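Local coordinates for conserved uncharacterized protein (predicted phosphoesterase COG0622) (Streptococcus pneumoniae, PDB 3CK2), which is an uncharacterised member of the calcineurin-like phosphoesterase superfamily that binds two manganese ions and probably hydrolyses phosphate esters, at residues 133-147 against 158-170. Numbering follows the deposited sequence.
Sequences ISQPRGTIRECLYAR and DFLTRDHEVYPGL. With SRT (S,R meso-tartaric acid), chain F.
Tyr-145 holds CG between its backbone N and carbonyl carbon (chi1 65°), which sets the phenol ring across the Leu-160 side chain and carries its hydroxyl to His-164. CB of Leu-160 sits over one ring face, 3.9 Å from the centroid of the Tyr-145 ring, in a CH-pi contact. Tyr-145 OH and His-164 ND1 are hydrogen-bonded at 2.7 Å; the two rings meet rim to rim, their planes at 66°. Tyr-29 OH is also hydrogen-bonded to this hydroxyl, and Glu-24 OE2 to NE2 of His-164, so the pair is tied to helix 19-29.

Arg-147 is extended to CD and then bends at chi3 (61°). Its NH2 reaches Asp-158 OD2 at 3.1 Å in a salt bridge. The carboxylate oxygen lies in the guanidinium plane, whereas the donor comes from above the carboxylate plane. A water accepts from Arg-147 NE and lies close to Asp-158 OD2. Asp-158 OD1 is hydrogen-bonded to Ser-171 OG and faces the bound meso-tartaric acid, whose pocket Val-166 also lines.

Away from this pocket, the bend of Arg-162 at its own chi3 turns NH1 onto Ile-133 O, 2.8 Å away. Asp-18 forms a salt bridge with NH2. A second water gathers Glu-142 OE2, Cys-143 O and Arg-162 N.

Next to Tyr-145 in sequence, Leu-144 brings CD1 to Leu-170 CD1 at 3.6 Å, and Leu-144 CD2 packs on Tyr-167 CB. CG of Glu-142 lies over one face of the Tyr-167 ring, offset toward the rim, in a CH-pi contact.

Backbone bonds pair Tyr-145 with Leu-160 and Arg-147 with Asp-158; Leu-160 N to Tyr-145 O is 2.7 Å. Ala-146 and Phe-159 form the non-hydrogen-bonded pair between them, on the face packed against strand 125-130. This is an antiparallel beta hairpin of strands 145-150 and 154-160, beside strand 7-12 in one of the two packed sheets of the calcineurin-like phosphoesterase fold.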
loop_
_atom_site.group_PDB
_atom_site.type_symbol
_atom_site.label_atom_id
_atom_site.label_comp_id
_atom_site.label_asym_id
_atom_site.label_seq_id
_atom_site.Cartn_x
_atom_site.Cartn_y
_atom_site.Cartn_z
ATOM N N ILE A 133 1.136 7.548 6.631
ATOM C CA ILE A 133 1.319 8.885 6.068
ATOM C C ILE A 133 0.964 9.983 7.094
ATOM O O ILE A 133 1.158 11.144 6.804
ATOM C CB ILE A 133 0.526 9.026 4.694
ATOM C CG1 ILE A 133 1.092 10.151 3.800
ATOM C CG2 ILE A 133 -1.041 9.102 4.875
ATOM C CD1 ILE A 133 0.530 10.109 2.371
ATOM N N SER A 134 0.420 9.620 8.278
ATOM C CA SER A 134 0.050 10.593 9.326
ATOM C C SER A 134 0.546 10.266 10.717
ATOM O O SER A 134 0.712 11.167 11.485
ATOM C CB SER A 134 -1.465 10.743 9.418
ATOM O OG SER A 134 -1.966 11.207 8.204
ATOM N N GLN A 135 0.749 8.994 11.061
ATOM C CA GLN A 135 1.042 8.571 12.443
ATOM C C GLN A 135 2.106 7.497 12.434
ATOM O O GLN A 135 1.815 6.302 12.662
ATOM C CB GLN A 135 -0.209 7.962 13.074
ATOM C CG GLN A 135 -1.291 8.969 13.405
ATOM C CD GLN A 135 -2.491 8.368 14.056
ATOM O OE1 GLN A 135 -3.458 9.082 14.331
ATOM N NE2 GLN A 135 -2.462 7.076 14.321
ATOM N N PRO A 136 3.343 7.898 12.106
ATOM C CA PRO A 136 4.451 6.973 12.031
ATOM C C PRO A 136 4.791 6.321 13.381
ATOM O O PRO A 136 4.698 6.963 14.436
ATOM C CB PRO A 136 5.589 7.856 11.525
ATOM C CG PRO A 136 5.199 9.245 11.916
ATOM C CD PRO A 136 3.759 9.283 11.793
ATOM N N ARG A 137 5.142 5.044 13.325
ATOM C CA ARG A 137 5.526 4.269 14.498
ATOM C C ARG A 137 6.794 3.500 14.176
ATOM O O ARG A 137 7.241 3.433 13.012
ATOM C CB ARG A 137 4.392 3.287 14.908
ATOM C CG ARG A 137 3.053 3.955 15.277
ATOM C CD ARG A 137 3.120 4.800 16.583
ATOM N NE ARG A 137 1.778 5.243 16.928
ATOM C CZ ARG A 137 1.196 6.407 16.609
ATOM N NH1 ARG A 137 1.846 7.371 15.985
ATOM N NH2 ARG A 137 -0.077 6.608 16.940
ATOM N N GLY A 138 7.381 2.936 15.225
ATOM C CA GLY A 138 8.676 2.273 15.130
ATOM C C GLY A 138 9.836 3.238 15.048
ATOM O O GLY A 138 9.772 4.364 15.569
ATOM N N THR A 139 10.894 2.784 14.361
ATOM C CA THR A 139 12.180 3.491 14.373
ATOM C C THR A 139 12.178 4.744 13.509
ATOM O O THR A 139 12.938 5.628 13.794
ATOM C CB THR A 139 13.415 2.587 13.970
ATOM O OG1 THR A 139 13.291 2.217 12.600
ATOM C CG2 THR A 139 13.537 1.343 14.814
ATOM N N ILE A 140 11.362 4.795 12.450
ATOM C CA ILE A 140 11.281 5.929 11.542
ATOM C C ILE A 140 10.095 6.791 11.944
ATOM O O ILE A 140 8.975 6.312 11.983
ATOM C CB ILE A 140 11.118 5.474 10.059
ATOM C CG1 ILE A 140 12.330 4.625 9.598
ATOM C CG2 ILE A 140 10.873 6.704 9.090
ATOM C CD1 ILE A 140 13.699 5.298 9.704
ATOM N N ARG A 141 10.367 8.035 12.329
ATOM C CA ARG A 141 9.355 8.906 12.879
ATOM C C ARG A 141 8.798 9.846 11.828
ATOM O O ARG A 141 8.133 10.807 12.152
ATOM C CB ARG A 141 9.901 9.765 14.000
ATOM C CG ARG A 141 10.460 9.066 15.209
ATOM C CD ARG A 141 9.421 8.508 16.055
ATOM N NE ARG A 141 9.897 8.380 17.423
ATOM C CZ ARG A 141 9.365 7.553 18.329
ATOM N NH1 ARG A 141 8.316 6.759 17.982
ATOM N NH2 ARG A 141 9.879 7.497 19.570
ATOM N N GLU A 142 9.056 9.555 10.576
ATOM C CA GLU A 142 8.687 10.409 9.451
ATOM C C GLU A 142 7.425 9.785 8.820
ATOM O O GLU A 142 7.323 8.561 8.691
ATOM C CB GLU A 142 9.869 10.433 8.462
ATOM C CG GLU A 142 9.700 11.254 7.186
ATOM C CD GLU A 142 9.631 12.758 7.396
ATOM O OE1 GLU A 142 9.878 13.223 8.517
ATOM O OE2 GLU A 142 9.315 13.486 6.434
ATOM N N CYS A 143 6.477 10.636 8.449
ATOM C CA CYS A 143 5.289 10.210 7.711
ATOM C C CYS A 143 5.721 9.812 6.301
ATOM O O CYS A 143 6.500 10.536 5.631
ATOM C CB CYS A 143 4.281 11.345 7.653
ATOM S SG CYS A 143 3.542 11.789 9.222
ATOM N N LEU A 144 5.249 8.643 5.867
ATOM C CA LEU A 144 5.697 8.044 4.621
ATOM C C LEU A 144 4.562 7.406 3.881
ATOM O O LEU A 144 3.565 7.012 4.473
ATOM C CB LEU A 144 6.775 6.986 4.900
ATOM C CG LEU A 144 8.161 7.404 5.461
ATOM C CD1 LEU A 144 8.952 6.161 5.849
ATOM C CD2 LEU A 144 8.985 8.267 4.493
ATOM N N TYR A 145 4.717 7.373 2.559
ATOM C CA TYR A 145 4.026 6.450 1.677
ATOM C C TYR A 145 5.082 5.810 0.754
ATOM O O TYR A 145 6.282 6.075 0.877
ATOM C CB TYR A 145 2.905 7.151 0.900
ATOM C CG TYR A 145 3.323 8.219 -0.080
ATOM C CD1 TYR A 145 3.386 7.935 -1.437
ATOM C CD2 TYR A 145 3.616 9.542 0.343
ATOM C CE1 TYR A 145 3.733 8.909 -2.356
ATOM C CE2 TYR A 145 3.949 10.518 -0.561
ATOM C CZ TYR A 145 4.023 10.199 -1.920
ATOM O OH TYR A 145 4.397 11.126 -2.881
ATOM N N ALA A 146 4.633 4.953 -0.148
ATOM C CA ALA A 146 5.535 4.124 -0.967
ATOM C C ALA A 146 5.215 4.214 -2.465
ATOM O O ALA A 146 4.062 4.356 -2.887
ATOM C CB ALA A 146 5.527 2.621 -0.471
ATOM N N ARG A 147 6.283 4.168 -3.240
ATOM C CA ARG A 147 6.258 3.973 -4.691
ATOM C C ARG A 147 6.899 2.624 -5.044
ATOM O O ARG A 147 8.021 2.335 -4.607
ATOM C CB ARG A 147 7.026 5.088 -5.385
ATOM C CG ARG A 147 7.003 4.950 -6.886
ATOM C CD ARG A 147 7.759 6.067 -7.566
ATOM N NE ARG A 147 9.163 6.055 -7.156
ATOM C CZ ARG A 147 9.980 7.115 -7.184
ATOM N NH1 ARG A 147 9.559 8.299 -7.595
ATOM N NH2 ARG A 147 11.226 6.995 -6.777
ATOM N N ASP A 158 10.623 2.534 -3.193
ATOM C CA ASP A 158 11.090 3.741 -2.516
ATOM C C ASP A 158 10.034 4.218 -1.563
ATOM O O ASP A 158 8.845 4.143 -1.862
ATOM C CB ASP A 158 11.346 4.845 -3.512
ATOM C CG ASP A 158 12.585 4.600 -4.341
ATOM O OD1 ASP A 158 13.723 4.537 -3.799
ATOM O OD2 ASP A 158 12.397 4.429 -5.543
ATOM N N PHE A 159 10.468 4.713 -0.412
ATOM C CA PHE A 159 9.556 5.372 0.505
ATOM C C PHE A 159 9.679 6.888 0.396
ATOM O O PHE A 159 10.759 7.409 0.296
ATOM C CB PHE A 159 9.781 4.864 1.927
ATOM C CG PHE A 159 9.428 3.416 2.094
ATOM C CD1 PHE A 159 8.173 3.044 2.492
ATOM C CD2 PHE A 159 10.364 2.429 1.841
ATOM C CE1 PHE A 159 7.879 1.722 2.643
ATOM C CE2 PHE A 159 10.064 1.099 2.008
ATOM C CZ PHE A 159 8.818 0.747 2.395
ATOM N N LEU A 160 8.528 7.564 0.381
ATOM C CA LEU A 160 8.432 8.981 0.024
ATOM C C LEU A 160 7.838 9.740 1.178
ATOM O O LEU A 160 7.006 9.226 1.921
ATOM C CB LEU A 160 7.568 9.183 -1.222
ATOM C CG LEU A 160 8.173 9.062 -2.642
ATOM C CD1 LEU A 160 9.082 7.903 -2.819
ATOM C CD2 LEU A 160 7.021 8.985 -3.629
ATOM N N THR A 161 8.298 10.970 1.337
ATOM C CA THR A 161 7.826 11.810 2.400
ATOM C C THR A 161 6.566 12.510 1.926
ATOM O O THR A 161 6.143 12.372 0.765
ATOM C CB THR A 161 8.878 12.844 2.844
ATOM O OG1 THR A 161 9.044 13.832 1.832
ATOM C CG2 THR A 161 10.224 12.179 3.214
ATOM N N ARG A 162 5.958 13.263 2.844
ATOM C CA ARG A 162 4.782 14.080 2.531
ATOM C C ARG A 162 5.078 15.238 1.588
ATOM O O ARG A 162 4.130 15.904 1.100
ATOM C CB ARG A 162 4.136 14.575 3.841
ATOM C CG ARG A 162 3.352 13.441 4.510
ATOM C CD ARG A 162 2.826 13.793 5.906
ATOM N NE ARG A 162 1.863 14.881 5.875
ATOM C CZ ARG A 162 0.584 14.792 6.181
ATOM N NH1 ARG A 162 0.083 13.671 6.620
ATOM N NH2 ARG A 162 -0.188 15.865 6.107
ATOM N N ASP A 163 6.367 15.479 1.323
ATOM C CA ASP A 163 6.788 16.395 0.271
ATOM C C ASP A 163 7.200 15.666 -1.000
ATOM O O ASP A 163 7.670 16.293 -1.942
ATOM C CB ASP A 163 7.936 17.309 0.773
ATOM C CG ASP A 163 7.472 18.309 1.823
ATOM O OD1 ASP A 163 6.233 18.450 2.065
ATOM O OD2 ASP A 163 8.347 18.953 2.407
ATOM N N HIS A 164 7.011 14.342 -1.013
ATOM C CA HIS A 164 7.123 13.513 -2.215
ATOM C C HIS A 164 8.577 13.323 -2.625
ATOM O O HIS A 164 8.908 13.215 -3.815
ATOM C CB HIS A 164 6.292 14.111 -3.361
ATOM C CG HIS A 164 4.939 14.593 -2.938
ATOM N ND1 HIS A 164 3.964 13.743 -2.477
ATOM C CD2 HIS A 164 4.416 15.847 -2.864
ATOM C CE1 HIS A 164 2.892 14.447 -2.153
ATOM N NE2 HIS A 164 3.143 15.727 -2.378
ATOM N N GLU A 165 9.450 13.268 -1.619
ATOM C CA GLU A 165 10.886 13.070 -1.840
ATOM C C GLU A 165 11.213 11.697 -1.323
ATOM O O GLU A 165 10.628 11.279 -0.330
ATOM C CB GLU A 165 11.707 14.061 -1.031
ATOM C CG GLU A 165 11.294 15.498 -1.152
ATOM C CD GLU A 165 11.904 16.221 -2.311
ATOM O OE1 GLU A 165 12.919 15.749 -2.889
ATOM O OE2 GLU A 165 11.383 17.318 -2.617
ATOM N N VAL A 166 12.179 11.019 -1.940
ATOM C CA VAL A 166 12.629 9.725 -1.443
ATOM C C VAL A 166 13.260 9.947 -0.066
ATOM O O VAL A 166 14.042 10.879 0.143
ATOM C CB VAL A 166 13.579 9.039 -2.424
ATOM C CG1 VAL A 166 14.066 7.713 -1.920
ATOM C CG2 VAL A 166 12.910 8.843 -3.791
ATOM N N TYR A 167 12.852 9.140 0.891
ATOM C CA TYR A 167 13.503 9.129 2.175
ATOM C C TYR A 167 14.622 8.070 2.166
ATOM O O TYR A 167 14.382 6.889 1.916
ATOM C CB TYR A 167 12.485 8.830 3.263
ATOM C CG TYR A 167 12.956 9.207 4.629
ATOM C CD1 TYR A 167 13.077 10.534 4.980
ATOM C CD2 TYR A 167 13.284 8.241 5.562
ATOM C CE1 TYR A 167 13.487 10.920 6.229
ATOM C CE2 TYR A 167 13.684 8.609 6.852
ATOM C CZ TYR A 167 13.765 9.966 7.171
ATOM O OH TYR A 167 14.199 10.380 8.379
ATOM N N PRO A 168 15.857 8.499 2.376
ATOM C CA PRO A 168 16.977 7.579 2.222
ATOM C C PRO A 168 17.134 6.553 3.333
ATOM O O PRO A 168 16.769 6.810 4.450
ATOM C CB PRO A 168 18.194 8.508 2.185
ATOM C CG PRO A 168 17.774 9.718 2.871
ATOM C CD PRO A 168 16.297 9.874 2.656
ATOM N N GLY A 169 17.657 5.381 2.983
ATOM C CA GLY A 169 17.992 4.357 3.932
ATOM C C GLY A 169 16.946 3.290 4.025
ATOM O O GLY A 169 17.129 2.338 4.787
ATOM N N LEU A 170 15.866 3.473 3.274
ATOM C CA LEU A 170 14.695 2.571 3.204
ATOM C C LEU A 170 14.408 1.941 1.841
ATOM O O LEU A 170 13.620 1.013 1.772
ATOM C CB LEU A 170 13.404 3.308 3.639
ATOM C CG LEU A 170 13.426 3.966 5.020
ATOM C CD1 LEU A 170 12.121 4.626 5.296
ATOM C CD2 LEU A 170 13.792 2.935 6.114
HETATM O O1 SRT F . 17.430 3.927 -5.517
HETATM O O11 SRT F . 18.604 4.777 -3.852
HETATM C C1 SRT F . 17.675 4.844 -4.696
HETATM C C2 SRT F . 16.792 6.066 -4.710
HETATM O O2 SRT F . 15.443 5.613 -4.625
HETATM C C3 SRT F . 16.896 6.924 -5.986
HETATM O O3 SRT F . 18.123 6.659 -6.685
HETATM C C4 SRT F . 16.752 8.409 -5.698
HETATM O O4 SRT F . 16.700 9.204 -6.668
HETATM O O41 SRT F . 16.654 8.832 -4.521
HETATM O O HOH W 1 6.822 13.161 5.593
HETATM O O HOH W 2 10.175 3.194 -6.686
#